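PDB 3TQT: D-alanine--D-alanine ligase from Coxiella burnetii, which probably joins two molecules of D-alanine at the expense of ATP, giving the D-alanyl-D-alanine used in bacterial peptidoglycan synthesis. Local coordinates for residues 118-122 and 123-127; 304-307 and 308-312; 336-340 and 341-345. All blocks are in the same frame, centred on the assembly; numbering follows the deposited sequence.

The three contacts are local turns and helix ends that follow one another along the chain. Contact 1 closes helix 115-122 in the N-terminal part, which belongs to the D-Ala-D-Ala ligase N-terminal family. Contact 2 is the hairpin between strands 298-306 and 312-318 of the five-stranded antiparallel sheet. Contact 3 joins helix 328-335 to helix 340-370. Contacts 2 and 3 both belong to the ATP-grasp part, with centres about 28 Å apart. Contacts 1 and 2 lie on opposite sides of the chain's centre, their centres about 38 Å apart. The centres of contacts 1 and 3 are about 25 Å apart, yet helix 340-370, which starts in contact 3, later touches contact 1 through Ile352, Arg354 and His355.

Contact 1. Residues 118-122 and 123-127; sequences GLLEL and LNLPY
The backbone of Leu120-Leu125 closes helix 115-122 with a Schellman motif, made by a pair of bonds in which Asn124 N donates to Glu121 O and Leu125 N reaches back to Leu120 O at 3.0 Å. Asn124 takes a positive phi of 55°. Leu123 N still makes a helical bond to Leu119 O.

Beyond the turn, Tyr127 folds back over the last helical turn. Its chi1 of 62° sets the ring between its own backbone N and carbonyl carbon. Leu120 CD1 meets Tyr127 CB at 3.5 Å, and Leu120 CB approaches Tyr127 ring atom CD2 obliquely at 3.6 Å. The other branch of Leu120, CD2, touches Leu125 CD1 at 4.0 Å. The Glu121 chain bends at chi2 and brings its carboxylate to the ring edge. Tyr127 OH donates to Glu121 OE2 at 2.6 Å, from the anti side of the carboxylate. The carboxylate and ring planes are almost perpendicular. One water links Glu121 OE1, Glu121 O and Asn124 ND2.

Arg354 of helix 340-370 adds a cation-pi contact to the Tyr127 ring, a hydrogen bond to Tyr127 O and a weak, long ion pair to Glu121 OE2. Asn124 OD1 is bonded by Gln14 of the second subunit, so this helix end lies at the dimer interface. The short phenol bond would steady the Glu121 carboxylate. Together with the more distant charge of Arg354, this bond probably favours the ionised form of Glu121.

Contact 2. Residues 304-307 and 308-312; sequences FFVT and PNNKV
Thr307 turns OG1 between its own backbone N and carbonyl carbon (chi1 69°), which points the hydroxyl at Lys311 across the turn. Lys311 N donates to Thr307 OG1 at 2.8 Å. The beta carbon of Lys311 packs against the same oxygen, and the two side chains lie side by side, pointing the same way.

A type I turn with a G1 bulge runs from Thr307, closed by Asn310 N donating to Thr307 O at 2.7 Å. Asn310 takes the positive phi of the bulge (63°). A water bridges Asn310 OD1 and Thr307 O. Thr307 N returns a bond to Lys311 O at 2.9 Å, close to straight. Val306 and Val312 form the antiparallel non-hydrogen-bonded pair beyond it, where Val306 CA makes a CA-H...O contact with Lys311 O. Val306 CG2 and Val312 CG2 meet at 4.3 Å. On the same side, Val312 CG1 comes obliquely to Phe304 CD1 at 3.4 Å. Helix 277-293 packs on Phe304, and Val306 touches Ile230, in the predicted ATP-binding range.

Thr307 thus spends its N-H, its carbonyl and its hydroxyl on the turn. Three bonds to Thr307 probably hold the turn in shape, while Phe304, Val306 and Val312 are buried.

Contact 3. Residues 336-340 and 341-345; sequences SGLPC and PNLLD
Two backbone hydrogen bonds start the helix. Leu343 N donates to Pro339 O at 3.0 Å, and Leu344 N donates to Cys340 O at 2.8 Å. Both are fairly straight. Pro339 stands at the N-cap position, and its carbonyl accepts the first of these bonds. Pro339 and Pro341 have no N-H to give, which suits the first turn of a helix, where N-H groups have no carbonyl of a preceding helical turn to bond.

There are two apolar groups. In the first, Leu338 sends both methyls to the helix: CD1 meets Asn342 CB at 3.6 Å, and CD2 meets Leu343 CD1 at 4.0 Å. Its CG stands anti to the backbone N (chi1 -178°), which carries the branch forward over the first turn. Leu338 and Leu343 cross at about a right angle. In the second, Cys340 SG reaches Leu344 CG at 4.1 Å, one helical turn on.

One contact mixes polar and apolar groups. The ND2 end of Asn342 touches the Pro339 ring, 3.2 Å from Pro339 CB, in van der Waals contact.

The turn joins helix 328-335 to helix 340-370, and a Schellman motif with Gly337 at positive phi ends the first of these. Leu338 and Leu343 pack on Trp333 of that helix and on Leu235 of strand 228-236. Cys340, Pro341 and Leu344 touch Thr31 of helix 18-31, so the start of helix 340-370 lies among helix 328-335, strand 228-236 and helix 18-31.

Contact 1. Residues 118-122 and 123-127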
loop_
_atom_site.group_PDB
_atom_site.type_symbol
_atom_site.label_atom_id
_atom_site.label_comp_id
_atom_site.label_asym_id
_atom_site.label_seq_id
_atom_site.Cartn_x
_atom_site.Cartn_y
_atom_site.Cartn_z
ATOM N N GLY A 118 4.446 1.270 5.833
ATOM C CA GLY A 118 3.605 2.406 6.200
ATOM C C GLY A 118 4.028 3.051 7.509
ATOM O O GLY A 118 4.059 4.284 7.631
ATOM N N LEU A 119 4.363 2.220 8.491
ATOM C CA LEU A 119 4.858 2.713 9.769
ATOM C C LEU A 119 6.163 3.458 9.551
ATOM O O LEU A 119 6.389 4.537 10.111
ATOM C CB LEU A 119 5.068 1.562 10.756
ATOM C CG LEU A 119 5.746 1.974 12.063
ATOM C CD1 LEU A 119 5.075 3.222 12.626
ATOM C CD2 LEU A 119 5.712 0.814 13.067
ATOM N N LEU A 120 7.015 2.891 8.707
ATOM C CA LEU A 120 8.316 3.484 8.448
ATOM C C LEU A 120 8.177 4.809 7.716
ATOM O O LEU A 120 8.958 5.733 7.957
ATOM C CB LEU A 120 9.222 2.516 7.678
ATOM C CG LEU A 120 9.573 1.227 8.433
ATOM C CD1 LEU A 120 10.369 0.312 7.539
ATOM C CD2 LEU A 120 10.350 1.544 9.713
ATOM N N GLU A 121 7.187 4.914 6.830
ATOM C CA GLU A 121 6.885 6.194 6.194
ATOM C C GLU A 121 6.428 7.208 7.236
ATOM O O GLU A 121 6.823 8.370 7.193
ATOM C CB GLU A 121 5.802 6.057 5.126
ATOM C CG GLU A 121 6.211 5.231 3.933
ATOM C CD GLU A 121 7.129 5.967 2.990
ATOM O OE1 GLU A 121 7.348 7.182 3.184
ATOM O OE2 GLU A 121 7.633 5.321 2.049
ATOM N N LEU A 122 5.592 6.775 8.170
ATOM C CA LEU A 122 5.084 7.691 9.191
ATOM C C LEU A 122 6.217 8.178 10.091
ATOM O O LEU A 122 6.149 9.274 10.649
ATOM C CB LEU A 122 4.023 7.005 10.043
ATOM C CG LEU A 122 2.698 6.755 9.340
ATOM C CD1 LEU A 122 1.860 5.818 10.189
ATOM C CD2 LEU A 122 1.987 8.086 9.137
ATOM N N LEU A 123 7.245 7.350 10.240
ATOM C CA LEU A 123 8.417 7.710 11.039
ATOM C C LEU A 123 9.439 8.481 10.212
ATOM O O LEU A 123 10.478 8.895 10.730
ATOM C CB LEU A 123 9.077 6.469 11.629
ATOM C CG LEU A 123 8.284 5.696 12.682
ATOM C CD1 LEU A 123 9.065 4.501 13.126
ATOM C CD2 LEU A 123 7.984 6.577 13.869
ATOM N N ASN A 124 9.143 8.666 8.930
ATOM C CA ASN A 124 10.040 9.355 8.010
ATOM C C ASN A 124 11.412 8.712 8.022
ATOM O O ASN A 124 12.415 9.412 7.992
ATOM C CB ASN A 124 10.184 10.852 8.366
ATOM C CG ASN A 124 8.866 11.603 8.302
ATOM O OD1 ASN A 124 8.526 12.376 9.208
ATOM N ND2 ASN A 124 8.112 11.375 7.234
ATOM N N LEU A 125 11.462 7.383 8.091
ATOM C CA LEU A 125 12.740 6.685 8.083
ATOM C C LEU A 125 13.067 6.141 6.706
ATOM O O LEU A 125 12.188 5.623 6.026
ATOM C CB LEU A 125 12.721 5.522 9.059
ATOM C CG LEU A 125 12.613 5.874 10.536
ATOM C CD1 LEU A 125 12.372 4.609 11.338
ATOM C CD2 LEU A 125 13.879 6.595 11.005
ATOM N N PRO A 126 14.335 6.243 6.293
ATOM C CA PRO A 126 14.700 5.530 5.064
ATOM C C PRO A 126 14.546 4.035 5.307
ATOM O O PRO A 126 14.835 3.560 6.407
ATOM C CB PRO A 126 16.181 5.892 4.861
ATOM C CG PRO A 126 16.406 7.124 5.715
ATOM C CD PRO A 126 15.470 6.977 6.878
ATOM N N TYR A 127 14.082 3.294 4.308
ATOM C CA TYR A 127 14.004 1.850 4.457
ATOM C C TYR A 127 14.233 1.129 3.138
ATOM O O TYR A 127 13.933 1.650 2.049
ATOM C CB TYR A 127 12.678 1.428 5.094
ATOM C CG TYR A 127 11.459 1.789 4.293
ATOM C CD1 TYR A 127 10.911 0.887 3.379
ATOM C CD2 TYR A 127 10.838 3.017 4.465
ATOM C CE1 TYR A 127 9.796 1.206 2.655
ATOM C CE2 TYR A 127 9.712 3.353 3.734
ATOM C CZ TYR A 127 9.193 2.444 2.841
ATOM O OH TYR A 127 8.083 2.786 2.123
HETATM O O HOH W 1 10.176 6.850 4.848
HETATM O O HOH W 2 7.851 9.359 4.891
#

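Contact 2. Residues 304-307 and 308-312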
loop_
_atom_site.group_PDB
_atom_site.type_symbol
_atom_site.label_atom_id
_atom_site.label_comp_id
_atom_site.label_asym_id
_atom_site.label_seq_id
_atom_site.Cartn_x
_atom_site.Cartn_y
_atom_site.Cartn_z
ATOM N N PHE A 304 9.133 -16.370 -12.616
ATOM C CA PHE A 304 8.566 -16.625 -13.925
ATOM C C PHE A 304 8.247 -18.097 -14.101
ATOM O O PHE A 304 8.787 -18.959 -13.398
ATOM C CB PHE A 304 9.598 -16.332 -15.004
ATOM C CG PHE A 304 10.064 -14.912 -15.070
ATOM C CD1 PHE A 304 9.564 -14.055 -16.028
ATOM C CD2 PHE A 304 11.065 -14.460 -14.235
ATOM C CE1 PHE A 304 10.021 -12.758 -16.112
ATOM C CE2 PHE A 304 11.528 -13.166 -14.314
ATOM C CZ PHE A 304 11.017 -12.315 -15.251
ATOM N N PHE A 305 7.402 -18.378 -15.086
ATOM C CA PHE A 305 7.385 -19.688 -15.733
ATOM C C PHE A 305 7.993 -19.503 -17.113
ATOM O O PHE A 305 7.741 -18.500 -17.786
ATOM C CB PHE A 305 5.962 -20.235 -15.846
ATOM C CG PHE A 305 5.496 -20.938 -14.610
ATOM C CD1 PHE A 305 5.746 -22.286 -14.432
ATOM C CD2 PHE A 305 4.834 -20.246 -13.614
ATOM C CE1 PHE A 305 5.326 -22.936 -13.285
ATOM C CE2 PHE A 305 4.408 -20.887 -12.467
ATOM C CZ PHE A 305 4.659 -22.234 -12.302
ATOM N N VAL A 306 8.834 -20.445 -17.521
ATOM C CA VAL A 306 9.274 -20.501 -18.905
ATOM C C VAL A 306 8.725 -21.791 -19.490
ATOM O O VAL A 306 9.066 -22.880 -19.035
ATOM C CB VAL A 306 10.797 -20.486 -19.033
ATOM C CG1 VAL A 306 11.202 -20.669 -20.494
ATOM C CG2 VAL A 306 11.345 -19.195 -18.482
ATOM N N THR A 307 7.849 -21.657 -20.481
ATOM C CA THR A 307 7.162 -22.805 -21.047
ATOM C C THR A 307 8.107 -23.617 -21.927
ATOM O O THR A 307 9.190 -23.153 -22.313
ATOM C CB THR A 307 5.935 -22.379 -21.892
ATOM O OG1 THR A 307 6.384 -21.724 -23.081
ATOM C CG2 THR A 307 5.043 -21.431 -21.107
ATOM N N PRO A 308 7.701 -24.841 -22.250
ATOM C CA PRO A 308 8.528 -25.657 -23.142
ATOM C C PRO A 308 8.764 -24.957 -24.479
ATOM O O PRO A 308 9.841 -25.098 -25.054
ATOM C CB PRO A 308 7.691 -26.915 -23.319
ATOM C CG PRO A 308 6.935 -27.024 -22.035
ATOM C CD PRO A 308 6.578 -25.604 -21.677
ATOM N N ASN A 309 7.787 -24.190 -24.952
ATOM C CA ASN A 309 7.976 -23.403 -26.164
ATOM C C ASN A 309 8.766 -22.123 -25.905
ATOM O O ASN A 309 8.793 -21.218 -26.738
ATOM C CB ASN A 309 6.629 -23.059 -26.798
ATOM C CG ASN A 309 6.749 -22.753 -28.277
ATOM O OD1 ASN A 309 7.671 -23.222 -28.949
ATOM N ND2 ASN A 309 5.818 -21.962 -28.793
ATOM N N ASN A 310 9.407 -22.050 -24.745
ATOM C CA ASN A 310 10.202 -20.881 -24.367
ATOM C C ASN A 310 9.431 -19.566 -24.218
ATOM O O ASN A 310 9.988 -18.493 -24.420
ATOM C CB ASN A 310 11.368 -20.698 -25.332
ATOM C CG ASN A 310 12.398 -21.778 -25.180
ATOM O OD1 ASN A 310 12.819 -22.088 -24.067
ATOM N ND2 ASN A 310 12.793 -22.378 -26.289
ATOM N N LYS A 311 8.160 -19.639 -23.858
ATOM C CA LYS A 311 7.440 -18.409 -23.570
ATOM C C LYS A 311 7.720 -18.010 -22.125
ATOM O O LYS A 311 7.559 -18.813 -21.204
ATOM C CB LYS A 311 5.946 -18.578 -23.816
ATOM C CG LYS A 311 5.108 -17.363 -23.460
ATOM C CD LYS A 311 5.344 -16.180 -24.393
ATOM C CE LYS A 311 4.506 -14.962 -23.964
ATOM N NZ LYS A 311 4.816 -13.719 -24.751
ATOM N N VAL A 312 8.138 -16.764 -21.938
ATOM C CA VAL A 312 8.486 -16.260 -20.618
ATOM C C VAL A 312 7.301 -15.529 -19.994
ATOM O O VAL A 312 6.799 -14.549 -20.545
ATOM C CB VAL A 312 9.714 -15.343 -20.705
ATOM C CG1 VAL A 312 10.137 -14.866 -19.312
ATOM C CG2 VAL A 312 10.855 -16.078 -21.391
HETATM O O HOH W 3 12.328 -24.079 -22.420
#

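Contact 3. Residues 336-340 and 341-345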
loop_
_atom_site.group_PDB
_atom_site.type_symbol
_atom_site.label_atom_id
_atom_site.label_comp_id
_atom_site.label_asym_id
_atom_site.label_seq_id
_atom_site.Cartn_x
_atom_site.Cartn_y
_atom_site.Cartn_z
ATOM N N SER A 336 26.108 -13.532 -10.012
ATOM C CA SER A 336 26.189 -12.511 -11.046
ATOM C C SER A 336 27.372 -11.573 -10.825
ATOM O O SER A 336 27.537 -10.593 -11.544
ATOM C CB SER A 336 24.890 -11.698 -11.087
ATOM O OG SER A 336 23.802 -12.546 -11.399
ATOM N N GLY A 337 28.176 -11.866 -9.812
ATOM C CA GLY A 337 29.351 -11.064 -9.527
ATOM C C GLY A 337 29.105 -9.988 -8.487
ATOM O O GLY A 337 29.895 -9.060 -8.352
ATOM N N LEU A 338 28.011 -10.099 -7.744
ATOM C CA LEU A 338 27.749 -9.130 -6.685
ATOM C C LEU A 338 27.701 -9.825 -5.327
ATOM O O LEU A 338 26.674 -10.376 -4.960
ATOM C CB LEU A 338 26.424 -8.400 -6.948
ATOM C CG LEU A 338 26.023 -7.303 -5.955
ATOM C CD1 LEU A 338 27.022 -6.151 -5.940
ATOM C CD2 LEU A 338 24.627 -6.779 -6.280
ATOM N N PRO A 339 28.813 -9.799 -4.572
ATOM C CA PRO A 339 28.807 -10.456 -3.257
ATOM C C PRO A 339 27.742 -9.864 -2.325
ATOM O O PRO A 339 27.367 -8.695 -2.448
ATOM C CB PRO A 339 30.215 -10.164 -2.712
ATOM C CG PRO A 339 31.053 -9.909 -3.923
ATOM C CD PRO A 339 30.128 -9.225 -4.901
ATOM N N CYS A 340 27.259 -10.656 -1.381
ATOM C CA CYS A 340 26.154 -10.191 -0.549
ATOM C C CYS A 340 26.416 -8.897 0.245
ATOM O O CYS A 340 25.525 -8.055 0.359
ATOM C CB CYS A 340 25.657 -11.296 0.379
ATOM S SG CYS A 340 24.089 -10.866 1.142
ATOM N N PRO A 341 27.628 -8.738 0.814
ATOM C CA PRO A 341 27.906 -7.481 1.521
ATOM C C PRO A 341 27.674 -6.259 0.633
ATOM O O PRO A 341 27.074 -5.273 1.076
ATOM C CB PRO A 341 29.398 -7.597 1.854
ATOM C CG PRO A 341 29.630 -9.068 1.949
ATOM C CD PRO A 341 28.771 -9.666 0.877
ATOM N N ASN A 342 28.162 -6.328 -0.605
ATOM C CA ASN A 342 28.015 -5.239 -1.561
ATOM C C ASN A 342 26.553 -5.041 -1.931
ATOM O O ASN A 342 26.096 -3.918 -2.105
ATOM C CB ASN A 342 28.788 -5.541 -2.836
ATOM C CG ASN A 342 30.269 -5.788 -2.583
ATOM O OD1 ASN A 342 31.083 -4.886 -2.704
ATOM N ND2 ASN A 342 30.612 -7.014 -2.240
ATOM N N LEU A 343 25.843 -6.150 -2.094
ATOM C CA LEU A 343 24.414 -6.097 -2.365
ATOM C C LEU A 343 23.732 -5.313 -1.246
ATOM O O LEU A 343 22.939 -4.410 -1.500
ATOM C CB LEU A 343 23.836 -7.517 -2.457
ATOM C CG LEU A 343 22.312 -7.647 -2.463
ATOM C CD1 LEU A 343 21.675 -6.865 -3.635
ATOM C CD2 LEU A 343 21.905 -9.124 -2.512
ATOM N N LEU A 344 24.051 -5.654 0.000
ATOM C CA LEU A 344 23.421 -4.982 1.136
ATOM C C LEU A 344 23.775 -3.497 1.156
ATOM O O LEU A 344 22.920 -2.661 1.448
ATOM C CB LEU A 344 23.821 -5.639 2.457
ATOM C CG LEU A 344 23.426 -7.111 2.594
ATOM C CD1 LEU A 344 23.927 -7.679 3.930
ATOM C CD2 LEU A 344 21.918 -7.265 2.448
ATOM N N ASP A 345 25.032 -3.163 0.860
ATOM C CA ASP A 345 25.416 -1.748 0.804
ATOM C C ASP A 345 24.574 -1.014 -0.231
ATOM O O ASP A 345 24.106 0.109 -0.002
ATOM C CB ASP A 345 26.898 -1.565 0.442
ATOM C CG ASP A 345 27.843 -2.090 1.511
ATOM O OD1 ASP A 345 27.513 -1.992 2.712
ATOM O OD2 ASP A 345 28.928 -2.594 1.138
#